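Glutathione S-transferase enzyme with thioredoxin-like domain (PDB 4L8E) binds glutathione and, as a member of the glutathione transferase family, probably conjugates it through its thiol to electrophilic substrates. Local coordinates at residues Ile191-Trp196 with Lys214-Lys219. Numbering follows the deposited sequence.
Sequences IAVYPW and KKWLEK. With GSH (glutathione), chain B.
NE1 of Trp216, whose six-membered ring packs on Val193 and Tyr194, is hydrogen-bonded to OD1 of Asp190, in the first turn of helix 188-197. This joins helices 188-197 and 211-221 in the all-helical C-terminal domain of the glutathione transferase fold; Asp190 probably belongs to the N-capping box of this family. The two segments cross nearly perpendicularly, with axes 10.8 Å apart at an angle of 102°, and the gap is bridged mainly by side chains, two from each helix. Trp216 has CG anti to its own N (chi1 169°), which carries the six-membered ring toward helix 188-197. Its far corner does the touching: CH2 lies 3.6 Å from Val193 CG1, and Tyr194 N meets the indole edge near the ring plane. The indole is thus fixed by apolar packing at one end and by the Asp190 bond at the other. Tyr194 reaches out toward helix 211-221 beside the indole, with Trp216 CZ3 at the edge of its phenol ring, close to its plane. Beyond it, Tyr194 CE1 approaches Leu217 CD2 obliquely, at 3.6 Å. Thr226 and Tyr230 of helix 224-230 also pack on Tyr194. All four touching residues are buried. At Pro195 helix 188-197 is kinked, and Trp196 N makes just a weak 3.0 Å bond to Val193 O. Trp196 itself leads away from Lys214-Lys219 into a glutathione pocket, where NE1 is hydrogen-bonded to Asn38 OD1. There its CZ2 lies 3.4 Å from carboxylate oxygen O31 of glutathione, and its CH2 lies 3.6 Å from CB2 of the cysteinyl part.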
loop_
_atom_site.group_PDB
_atom_site.type_symbol
_atom_site.label_atom_id
_atom_site.label_comp_id
_atom_site.label_asym_id
_atom_site.label_seq_id
_atom_site.Cartn_x
_atom_site.Cartn_y
_atom_site.Cartn_z
ATOM N N ILE A 191 6.892 11.755 -4.410
ATOM C CA ILE A 191 7.465 11.874 -3.068
ATOM C C ILE A 191 7.564 10.494 -2.412
ATOM O O ILE A 191 8.550 10.197 -1.724
ATOM C CB ILE A 191 6.632 12.850 -2.204
ATOM C CG1 ILE A 191 6.752 14.281 -2.747
ATOM C CG2 ILE A 191 6.980 12.685 -0.737
ATOM C CD1 ILE A 191 5.723 15.238 -2.165
ATOM N N ALA A 192 6.567 9.642 -2.632
ATOM C CA ALA A 192 6.580 8.301 -2.068
ATOM C C ALA A 192 7.685 7.424 -2.685
ATOM O O ALA A 192 8.336 6.635 -1.975
ATOM C CB ALA A 192 5.223 7.637 -2.235
ATOM N N VAL A 193 7.893 7.556 -3.982
ATOM C CA VAL A 193 8.838 6.712 -4.713
ATOM C C VAL A 193 10.288 7.161 -4.527
ATOM O O VAL A 193 11.206 6.342 -4.383
ATOM C CB VAL A 193 8.488 6.655 -6.202
ATOM C CG1 VAL A 193 9.531 5.882 -7.016
ATOM C CG2 VAL A 193 7.119 5.955 -6.382
ATOM N N TYR A 194 10.512 8.459 -4.505
ATOM C CA TYR A 194 11.878 8.951 -4.526
ATOM C C TYR A 194 12.822 8.375 -3.460
ATOM O O TYR A 194 13.931 7.988 -3.766
ATOM C CB TYR A 194 11.923 10.492 -4.524
ATOM C CG TYR A 194 13.313 11.049 -4.489
ATOM C CD1 TYR A 194 14.063 11.200 -5.656
ATOM C CD2 TYR A 194 13.905 11.405 -3.296
ATOM C CE1 TYR A 194 15.344 11.705 -5.643
ATOM C CE2 TYR A 194 15.203 11.913 -3.270
ATOM C CZ TYR A 194 15.913 12.063 -4.437
ATOM O OH TYR A 194 17.177 12.576 -4.383
ATOM N N PRO A 195 12.405 8.343 -2.189
ATOM C CA PRO A 195 13.363 7.888 -1.176
ATOM C C PRO A 195 13.779 6.436 -1.350
ATOM O O PRO A 195 14.882 6.083 -0.898
ATOM C CB PRO A 195 12.590 8.088 0.136
ATOM C CG PRO A 195 11.592 9.164 -0.189
ATOM C CD PRO A 195 11.176 8.877 -1.590
ATOM N N TRP A 196 12.943 5.648 -2.009
ATOM C CA TRP A 196 13.261 4.262 -2.324
ATOM C C TRP A 196 14.122 4.150 -3.576
ATOM O O TRP A 196 15.117 3.438 -3.591
ATOM C CB TRP A 196 11.972 3.446 -2.469
ATOM C CG TRP A 196 11.437 3.016 -1.125
ATOM C CD1 TRP A 196 10.433 3.611 -0.389
ATOM C CD2 TRP A 196 11.932 1.942 -0.325
ATOM N NE1 TRP A 196 10.272 2.943 0.805
ATOM C CE2 TRP A 196 11.174 1.917 0.865
ATOM C CE3 TRP A 196 12.946 0.992 -0.499
ATOM C CZ2 TRP A 196 11.407 0.988 1.867
ATOM C CZ3 TRP A 196 13.173 0.094 0.489
ATOM C CH2 TRP A 196 12.389 0.069 1.655
ATOM N N LYS A 214 16.639 7.476 -14.072
ATOM C CA LYS A 214 17.849 8.246 -13.788
ATOM C C LYS A 214 17.598 9.752 -13.951
ATOM O O LYS A 214 17.970 10.553 -13.088
ATOM C CB LYS A 214 19.010 7.797 -14.686
ATOM C CG LYS A 214 20.309 8.506 -14.369
ATOM C CD LYS A 214 21.464 8.042 -15.221
ATOM C CE LYS A 214 22.748 8.812 -14.879
ATOM N NZ LYS A 214 23.911 8.185 -15.534
ATOM N N LYS A 215 16.986 10.154 -15.059
ATOM C CA LYS A 215 16.715 11.586 -15.251
ATOM C C LYS A 215 15.742 12.139 -14.217
ATOM O O LYS A 215 15.906 13.265 -13.741
ATOM C CB LYS A 215 16.230 11.893 -16.675
ATOM C CG LYS A 215 17.265 11.642 -17.756
ATOM C CD LYS A 215 16.835 12.268 -19.069
ATOM C CE LYS A 215 17.827 11.994 -20.200
ATOM N NZ LYS A 215 17.966 10.533 -20.525
ATOM N N TRP A 216 14.727 11.349 -13.852
ATOM C CA TRP A 216 13.736 11.767 -12.863
ATOM C C TRP A 216 14.387 11.894 -11.477
ATOM O O TRP A 216 14.114 12.851 -10.754
ATOM C CB TRP A 216 12.568 10.780 -12.927
ATOM C CG TRP A 216 11.537 10.828 -11.864
ATOM C CD1 TRP A 216 10.359 11.517 -11.887
ATOM C CD2 TRP A 216 11.547 10.086 -10.644
ATOM N NE1 TRP A 216 9.645 11.264 -10.747
ATOM C CE2 TRP A 216 10.353 10.386 -9.966
ATOM C CE3 TRP A 216 12.454 9.196 -10.056
ATOM C CZ2 TRP A 216 10.054 9.851 -8.713
ATOM C CZ3 TRP A 216 12.145 8.660 -8.813
ATOM C CH2 TRP A 216 10.958 8.984 -8.164
ATOM N N LEU A 217 15.285 10.975 -11.128
ATOM C CA LEU A 217 16.010 11.076 -9.857
ATOM C C LEU A 217 16.819 12.372 -9.815
ATOM O O LEU A 217 16.767 13.115 -8.837
ATOM C CB LEU A 217 16.954 9.893 -9.678
ATOM C CG LEU A 217 16.355 8.601 -9.119
ATOM C CD1 LEU A 217 17.395 7.464 -9.234
ATOM C CD2 LEU A 217 15.873 8.742 -7.680
ATOM N N GLU A 218 17.550 12.629 -10.887
ATOM C CA GLU A 218 18.372 13.822 -11.024
ATOM C C GLU A 218 17.528 15.095 -10.882
ATOM O O GLU A 218 17.953 16.070 -10.269
ATOM C CB GLU A 218 19.131 13.781 -12.355
ATOM C CG GLU A 218 20.331 12.821 -12.326
ATOM C CD GLU A 218 20.902 12.416 -13.697
ATOM O OE1 GLU A 218 20.351 12.766 -14.771
ATOM O OE2 GLU A 218 21.930 11.711 -13.682
ATOM N N LYS A 219 16.340 15.078 -11.469
ATOM C CA LYS A 219 15.429 16.216 -11.431
ATOM C C LYS A 219 14.942 16.486 -9.995
ATOM O O LYS A 219 14.909 17.631 -9.530
ATOM C CB LYS A 219 14.226 15.875 -12.327
ATOM C CG LYS A 219 13.161 16.914 -12.481
ATOM C CD LYS A 219 12.298 16.612 -13.727
ATOM C CE LYS A 219 11.445 15.353 -13.588
ATOM N NZ LYS A 219 10.717 15.080 -14.864
HETATM N N1 GSH B . 11.611 -5.567 10.654
HETATM C CA1 GSH B . 12.063 -5.011 9.434
HETATM C C1 GSH B . 12.616 -6.110 8.570
HETATM O O11 GSH B . 13.074 -7.170 9.101
HETATM O O12 GSH B . 12.640 -5.966 7.306
HETATM C CB1 GSH B . 13.132 -4.029 9.723
HETATM C CG1 GSH B . 13.703 -3.380 8.478
HETATM C CD1 GSH B . 12.777 -2.315 7.925
HETATM O OE1 GSH B . 11.972 -1.756 8.637
HETATM N N2 GSH B . 12.875 -2.001 6.513
HETATM C CA2 GSH B . 12.042 -1.006 5.923
HETATM C C2 GSH B . 11.183 -1.692 4.871
HETATM O O2 GSH B . 11.571 -2.658 4.198
HETATM C CB2 GSH B . 12.837 0.062 5.267
HETATM S SG2 GSH B . 13.740 1.029 6.486
HETATM N N3 GSH B . 9.856 -1.224 4.667
HETATM C CA3 GSH B . 9.044 -1.884 3.673
HETATM C C3 GSH B . 8.063 -0.926 3.129
HETATM O O31 GSH B . 8.338 0.301 3.107
HETATM O O32 GSH B . 6.959 -1.370 2.700
#